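Local coordinates for protein beta-galactoside alpha-2,6-sialyltransferase (Photobacterium sp., PDB 2Z4T) that probably transfers sialic acid from a CMP-linked donor to the galactose end of acceptors such as lactose, forming alpha-2,6 linkages, in a GT-B glycosyltransferase fold, at residues Q343-Q346 and N347-N350; V433-T437 and D438-D442; G408-I411 and N412-I415. One frame throughout, in Å; residues are numbered along the deposited sequence.

Interaction 1: residues Q343-Q346 and N347-N350; sequences QKLQ and NEYN. With MG (magnesium ion), chain K.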
loop_
_atom_site.group_PDB
_atom_site.type_symbol
_atom_site.label_atom_id
_atom_site.label_comp_id
_atom_site.label_asym_id
_atom_site.label_seq_id
_atom_site.Cartn_x
_atom_site.Cartn_y
_atom_site.Cartn_z
ATOM N N GLN A 343 8.143 -18.182 10.161
ATOM C CA GLN A 343 8.710 -19.306 10.917
ATOM C C GLN A 343 9.527 -20.229 9.971
ATOM O O GLN A 343 10.579 -20.766 10.352
ATOM C CB GLN A 343 7.602 -20.037 11.721
ATOM C CG GLN A 343 8.037 -21.216 12.677
ATOM C CD GLN A 343 9.295 -20.912 13.535
ATOM O OE1 GLN A 343 9.317 -19.972 14.342
ATOM N NE2 GLN A 343 10.343 -21.719 13.349
ATOM N N LYS A 344 9.063 -20.366 8.730
ATOM C CA LYS A 344 9.742 -21.196 7.743
ATOM C C LYS A 344 11.113 -20.612 7.371
ATOM O O LYS A 344 12.110 -21.349 7.332
ATOM C CB LYS A 344 8.850 -21.412 6.511
ATOM C CG LYS A 344 9.570 -21.887 5.242
ATOM C CD LYS A 344 8.596 -22.595 4.311
ATOM C CE LYS A 344 8.937 -22.407 2.831
ATOM N NZ LYS A 344 10.398 -22.580 2.501
ATOM N N LEU A 345 11.165 -19.302 7.118
ATOM C CA LEU A 345 12.446 -18.617 6.900
ATOM C C LEU A 345 13.309 -18.721 8.145
ATOM O O LEU A 345 14.489 -19.068 8.052
ATOM C CB LEU A 345 12.273 -17.147 6.528
ATOM C CG LEU A 345 13.227 -16.488 5.520
ATOM C CD1 LEU A 345 13.320 -14.973 5.737
ATOM C CD2 LEU A 345 14.602 -17.068 5.483
ATOM N N GLN A 346 12.727 -18.443 9.311
ATOM C CA GLN A 346 13.494 -18.585 10.549
ATOM C C GLN A 346 14.093 -19.983 10.692
ATOM O O GLN A 346 15.278 -20.111 11.037
ATOM C CB GLN A 346 12.707 -18.163 11.799
ATOM C CG GLN A 346 13.584 -18.048 13.072
ATOM C CD GLN A 346 14.715 -17.005 12.962
ATOM O OE1 GLN A 346 15.904 -17.346 13.005
ATOM N NE2 GLN A 346 14.339 -15.737 12.818
ATOM N N ASN A 347 13.298 -21.020 10.397
ATOM C CA ASN A 347 13.822 -22.399 10.382
ATOM C C ASN A 347 14.998 -22.499 9.433
ATOM O O ASN A 347 16.020 -23.084 9.785
ATOM C CB ASN A 347 12.780 -23.444 9.958
ATOM C CG ASN A 347 11.689 -23.647 10.982
ATOM O OD1 ASN A 347 11.879 -23.389 12.171
ATOM N ND2 ASN A 347 10.533 -24.123 10.524
ATOM N N GLU A 348 14.850 -21.948 8.229
ATOM C CA GLU A 348 15.914 -22.039 7.226
ATOM C C GLU A 348 17.191 -21.314 7.632
ATOM O O GLU A 348 18.282 -21.840 7.422
ATOM C CB GLU A 348 15.431 -21.589 5.862
ATOM C CG GLU A 348 14.539 -22.613 5.211
ATOM C CD GLU A 348 13.531 -21.994 4.255
ATOM O OE1 GLU A 348 13.350 -20.741 4.256
ATOM O OE2 GLU A 348 12.917 -22.783 3.498
ATOM N N TYR A 349 17.056 -20.136 8.243
ATOM C CA TYR A 349 18.193 -19.438 8.848
ATOM C C TYR A 349 18.965 -20.281 9.886
ATOM O O TYR A 349 20.133 -19.973 10.154
ATOM C CB TYR A 349 17.742 -18.136 9.544
ATOM C CG TYR A 349 17.451 -16.928 8.667
ATOM C CD1 TYR A 349 17.846 -16.882 7.331
ATOM C CD2 TYR A 349 16.786 -15.809 9.192
ATOM C CE1 TYR A 349 17.574 -15.768 6.536
ATOM C CE2 TYR A 349 16.513 -14.681 8.398
ATOM C CZ TYR A 349 16.913 -14.672 7.077
ATOM O OH TYR A 349 16.681 -13.578 6.285
ATOM N N ASN A 350 18.349 -21.356 10.417
ATOM C CA ASN A 350 18.649 -21.838 11.785
ATOM C C ASN A 350 19.577 -22.944 12.307
ATOM O O ASN A 350 19.956 -22.795 13.478
ATOM C CB ASN A 350 17.389 -21.877 12.665
ATOM C CG ASN A 350 17.270 -20.646 13.558
ATOM O OD1 ASN A 350 16.226 -20.399 14.173
ATOM N ND2 ASN A 350 18.339 -19.851 13.608
HETATM MG MG MG K . 22.330 -20.405 9.103
#

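Interaction 2: residues V433-T437 and D438-D442; sequences VLMMT and DMLPD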
loop_
_atom_site.group_PDB
_atom_site.type_symbol
_atom_site.label_atom_id
_atom_site.label_comp_id
_atom_site.label_asym_id
_atom_site.label_seq_id
_atom_site.Cartn_x
_atom_site.Cartn_y
_atom_site.Cartn_z
ATOM N N VAL A 433 9.091 -6.135 4.157
ATOM C CA VAL A 433 8.417 -6.874 5.199
ATOM C C VAL A 433 9.410 -7.684 6.026
ATOM O O VAL A 433 9.199 -7.879 7.238
ATOM C CB VAL A 433 7.153 -7.684 4.748
ATOM C CG1 VAL A 433 6.565 -7.163 3.442
ATOM C CG2 VAL A 433 7.384 -9.160 4.724
ATOM N N LEU A 434 10.522 -8.098 5.412
ATOM C CA LEU A 434 11.568 -8.758 6.198
ATOM C C LEU A 434 12.212 -7.782 7.173
ATOM O O LEU A 434 12.585 -8.166 8.276
ATOM C CB LEU A 434 12.647 -9.447 5.345
ATOM C CG LEU A 434 12.358 -10.500 4.268
ATOM C CD1 LEU A 434 13.341 -11.602 4.453
ATOM C CD2 LEU A 434 10.936 -11.070 4.244
ATOM N N MET A 435 12.349 -6.530 6.763
ATOM C CA MET A 435 12.818 -5.498 7.679
ATOM C C MET A 435 11.845 -5.311 8.842
ATOM O O MET A 435 12.271 -5.294 9.988
ATOM C CB MET A 435 13.017 -4.166 6.967
ATOM C CG MET A 435 13.646 -3.081 7.841
ATOM S SD MET A 435 13.585 -1.470 7.004
ATOM C CE MET A 435 11.797 -1.238 6.965
ATOM N N MET A 436 10.555 -5.181 8.529
ATOM C CA MET A 436 9.513 -4.910 9.521
ATOM C C MET A 436 9.294 -6.070 10.467
ATOM O O MET A 436 8.873 -5.852 11.606
ATOM C CB MET A 436 8.184 -4.558 8.848
ATOM C CG MET A 436 8.232 -3.254 8.056
ATOM S SD MET A 436 6.610 -2.692 7.594
ATOM C CE MET A 436 6.204 -3.805 6.251
ATOM N N THR A 437 9.575 -7.289 10.009
ATOM C CA THR A 437 9.419 -8.466 10.853
ATOM C C THR A 437 10.726 -8.870 11.560
ATOM O O THR A 437 10.789 -9.907 12.242
ATOM C CB THR A 437 8.857 -9.664 10.060
ATOM O OG1 THR A 437 9.716 -9.949 8.952
ATOM C CG2 THR A 437 7.396 -9.372 9.535
ATOM N N ASP A 438 11.765 -8.041 11.410
ATOM C CA ASP A 438 13.077 -8.317 12.020
ATOM C C ASP A 438 13.640 -9.652 11.520
ATOM O O ASP A 438 14.082 -10.477 12.302
ATOM C CB ASP A 438 12.980 -8.280 13.552
ATOM C CG ASP A 438 14.341 -8.286 14.225
ATOM O OD1 ASP A 438 15.326 -7.729 13.649
ATOM O OD2 ASP A 438 14.438 -8.855 15.348
ATOM N N MET A 439 13.596 -9.843 10.204
ATOM C CA MET A 439 13.972 -11.085 9.532
ATOM C C MET A 439 15.041 -10.791 8.487
ATOM O O MET A 439 15.194 -11.516 7.497
ATOM C CB MET A 439 12.754 -11.721 8.852
ATOM C CG MET A 439 11.784 -12.460 9.788
ATOM S SD MET A 439 12.622 -13.686 10.824
ATOM C CE MET A 439 13.025 -14.972 9.634
ATOM N N LEU A 440 15.775 -9.707 8.702
ATOM C CA LEU A 440 16.946 -9.437 7.897
ATOM C C LEU A 440 18.036 -10.469 8.192
ATOM O O LEU A 440 18.271 -10.833 9.344
ATOM C CB LEU A 440 17.442 -8.013 8.155
ATOM C CG LEU A 440 16.950 -6.858 7.258
ATOM C CD1 LEU A 440 15.815 -7.204 6.324
ATOM C CD2 LEU A 440 16.673 -5.593 8.085
ATOM N N PRO A 441 18.727 -10.931 7.136
ATOM C CA PRO A 441 19.819 -11.888 7.257
ATOM C C PRO A 441 21.048 -11.160 7.798
ATOM O O PRO A 441 20.964 -9.963 8.070
ATOM C CB PRO A 441 20.046 -12.282 5.810
ATOM C CG PRO A 441 19.762 -11.015 5.082
ATOM C CD PRO A 441 18.521 -10.524 5.734
ATOM N N ASP A 442 22.178 -11.849 7.927
ATOM C CA ASP A 442 23.431 -11.186 8.304
ATOM C C ASP A 442 24.013 -10.310 7.203
ATOM O O ASP A 442 24.662 -9.312 7.495
ATOM C CB ASP A 442 24.484 -12.204 8.722
ATOM C CG ASP A 442 23.979 -13.116 9.782
ATOM O OD1 ASP A 442 23.767 -12.620 10.914
ATOM O OD2 ASP A 442 23.753 -14.306 9.472
#

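Interaction 3: residues G408-I411 and N412-I415; sequences GGII and NTLI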
loop_
_atom_site.group_PDB
_atom_site.type_symbol
_atom_site.label_atom_id
_atom_site.label_comp_id
_atom_site.label_asym_id
_atom_site.label_seq_id
_atom_site.Cartn_x
_atom_site.Cartn_y
_atom_site.Cartn_z
ATOM N N GLY A 408 10.142 -10.336 -11.633
ATOM C CA GLY A 408 11.301 -10.941 -12.298
ATOM C C GLY A 408 10.968 -12.030 -13.300
ATOM O O GLY A 408 11.703 -12.239 -14.270
ATOM N N GLY A 409 9.863 -12.735 -13.059
ATOM C CA GLY A 409 9.372 -13.741 -13.974
ATOM C C GLY A 409 10.455 -14.745 -14.294
ATOM O O GLY A 409 11.028 -15.358 -13.391
ATOM N N ILE A 410 10.753 -14.880 -15.581
ATOM C CA ILE A 410 11.680 -15.895 -16.048
ATOM C C ILE A 410 13.106 -15.626 -15.581
ATOM O O ILE A 410 13.927 -16.533 -15.580
ATOM C CB ILE A 410 11.561 -16.108 -17.591
ATOM C CG1 ILE A 410 11.364 -17.602 -17.917
ATOM C CG2 ILE A 410 12.703 -15.434 -18.385
ATOM C CD1 ILE A 410 12.657 -18.554 -17.833
ATOM N N ILE A 411 13.395 -14.391 -15.159
ATOM C CA ILE A 411 14.719 -14.046 -14.605
ATOM C C ILE A 411 14.954 -14.785 -13.301
ATOM O O ILE A 411 16.035 -15.351 -13.070
ATOM C CB ILE A 411 14.867 -12.535 -14.332
ATOM C CG1 ILE A 411 14.769 -11.750 -15.634
ATOM C CG2 ILE A 411 16.189 -12.243 -13.626
ATOM C CD1 ILE A 411 14.785 -10.270 -15.432
ATOM N N ASN A 412 13.933 -14.778 -12.455
ATOM C CA ASN A 412 13.985 -15.466 -11.182
ATOM C C ASN A 412 14.145 -16.968 -11.337
ATOM O O ASN A 412 14.949 -17.567 -10.621
ATOM C CB ASN A 412 12.780 -15.109 -10.309
ATOM C CG ASN A 412 12.752 -13.630 -9.945
ATOM O OD1 ASN A 412 13.756 -12.939 -10.079
ATOM N ND2 ASN A 412 11.611 -13.144 -9.474
ATOM N N THR A 413 13.429 -17.584 -12.279
ATOM C CA THR A 413 13.583 -19.031 -12.404
ATOM C C THR A 413 14.983 -19.419 -12.923
ATOM O O THR A 413 15.588 -20.356 -12.414
ATOM C CB THR A 413 12.385 -19.753 -13.149
ATOM O OG1 THR A 413 12.663 -19.871 -14.545
ATOM C CG2 THR A 413 11.051 -19.016 -12.947
ATOM N N LEU A 414 15.512 -18.655 -13.882
ATOM C CA LEU A 414 16.869 -18.873 -14.392
ATOM C C LEU A 414 17.936 -18.775 -13.299
ATOM O O LEU A 414 18.820 -19.631 -13.222
ATOM C CB LEU A 414 17.198 -17.906 -15.527
ATOM C CG LEU A 414 16.499 -18.197 -16.858
ATOM C CD1 LEU A 414 16.551 -16.994 -17.762
ATOM C CD2 LEU A 414 17.111 -19.433 -17.557
ATOM N N ILE A 415 17.839 -17.740 -12.457
ATOM C CA ILE A 415 18.773 -17.542 -11.341
ATOM C C ILE A 415 18.638 -18.694 -10.365
ATOM O O ILE A 415 19.623 -19.218 -9.869
ATOM C CB ILE A 415 18.525 -16.198 -10.594
ATOM C CG1 ILE A 415 18.938 -15.015 -11.457
ATOM C CG2 ILE A 415 19.274 -16.148 -9.278
ATOM C CD1 ILE A 415 18.454 -13.679 -10.922
#

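Interaction 1: residues Q343-Q346 and N347-N350
L345 and Y349, one helical turn apart, make the apolar side of this contact. CD2 of L345 sits over one face of the Y349 ring, 3.7 Å from its centroid and 24° off the ring normal, which meets the criteria for a CH-pi contact. The methyl is displaced toward the rim, and its shortest approach is 3.4 Å, to CE1 of Y349. At the ring edge, near the ring plane, lies OE1 of Q346.

A second pair, K344 and E348, crosses on the polar side. NZ of K344 lies 2.7 Å from OE2 of E348 in a salt bridge, on the syn side of the carboxylate and 24° out of its plane. The lysine chain reaches there by bending at its third and fourth torsions, whereas the glutamate runs extended beyond CG. OE1, the other carboxylate oxygen of E348, is hydrogen-bonded to a glycerol that probably comes from the crystallisation liquor.

Q343 and N347 meet roughly at right angles, their amide planes turned well away from coplanar. NE2 of Q343 is 2.6 Å from OD1 of N347, but the bond is weak, with an angle at the hydrogen of only 119°. The backbone behind all three pairs is held by the i to i+4 bonds of an alpha-helix; N of Y349 meets O of L345 at 2.8 Å.

Near the C-terminal end of 347-350, the carbonyl O of Y349 binds a magnesium ion at 2.5 Å, in a site that S352, L354, N356 and D399 complete. The phenol OH of Y349 is hydrogen-bonded to the carbonyl of M439. Helix 342-349 thus lies against strand 399-403, where F401 meets the Y349 ring edge-to-face and also touches L345 and E348, and against the loop that leads into strand 443-447.

Interaction 2: residues V433-T437 and D438-D442
L434 and M435, in the last turn of helix 431-436, receive L440 as the chain turns off the helix end, and this is the closely packed part of the contact. CD1 of L440 lies 4.0 Å from CB of L434, and its other methyl, CD2, is 3.9 Å from CG of M435. The side chains of M435 and L440 run alongside each other and point the same way, so the leucine covers the flank of the methionine chain near its base. M439, which is buried, brings its CB to 4.2 Å from CB of L434.

The backbone accounts for the turn: it is a Schellman motif. N of M439 bonds to O of L434 at 2.7 Å, in the carbonyl plane, closing the wider i to i+5 ring. N of D438 bonds to O of M435 at 3.1 Å from above the carbonyl plane, 66° out of it. D438 is the C-prime residue, with positive phi (59°).

T437 folds back at this helix end. Its OG1, placed by chi1 of 57° between the backbone N and the carbonyl carbon, gives a 2.7 Å hydrogen bond to O of V433. That carbonyl also accepts from N of T437, the two donors arriving from opposite faces of its plane. CG of M439 lies 3.4 Å from OG1 of T437, while F340, in the loop before helix 342-349, and that helix cover the buried side.

Toward solvent the contact thins out: the D438 side chain is exposed, and its CB makes the approach to T437, whereas the carboxylate meets none of 433-437.

Interaction 3: residues G408-I411 and N412-I415
The first turn of helix 410-417, the helix that links strands 399-403 and 423-424 in a beta-alpha-beta unit, begins here with G409 at the N-cap, where it takes a positive phi (53°), a conformation readily open to glycine. The carbonyl O of G409 is approached by N of N412 at 3.1 Å and by N of T413 at 3.5 Å; both bonds are weak, the former because its angle at the hydrogen is only 124°. The regular ladder follows, with N of L414 held by O of I410 at 3.1 Å and N of I415 held by O of I411.

N412 lies over the start of the turn. With CG beside its own backbone N (chi1 -63°), the amide is carried back toward G408, and ND2 comes 3.6 Å from CA of G408. This nitrogen finds its hydrogen-bond partner in the carbonyl of H405, a residue of the CMP site, so the side chain ties the helix to the loop before it.

The two isoleucines of 408-411 differ in how they meet the next turn. I411 and I415 lie alongside each other, pointing the same way, and CG2 of I411 is 3.8 Å from CD1 of I415. On the exposed flank I410 instead crosses its partners at a slant: its CD1 reaches CG of L414 at 4.0 Å and OG1 of T413 at 3.5 Å. I411 and I415 also pack on Q378 of helix 371-386, and I415 and N412 on F402 of strand 399-403.

A helix that starts just after a nucleotide-contacting loop and connects two parallel strands is characteristic of the Rossmann-like domains of GT-B enzymes.

Following the chain from the N terminus, interaction 1 comes first, on helix 342-349, then interaction 3, at the start of helix 410-417, and last interaction 2, at the end of helix 431-436. Each is local and closes no more than a helical turn or a helix end; they stand in series, and none nests within or crosses another. Interactions 1 and 2 nevertheless meet in space, their centres about 12 Å apart: CD1 of L345 lies 3.6 Å from CD1 of L434, joining helix 342-349 to helix 431-436. Interaction 3 is separate, its centre about 23 Å from both others, in the crossover between strands 399-403 and 423-424 of the parallel sheet.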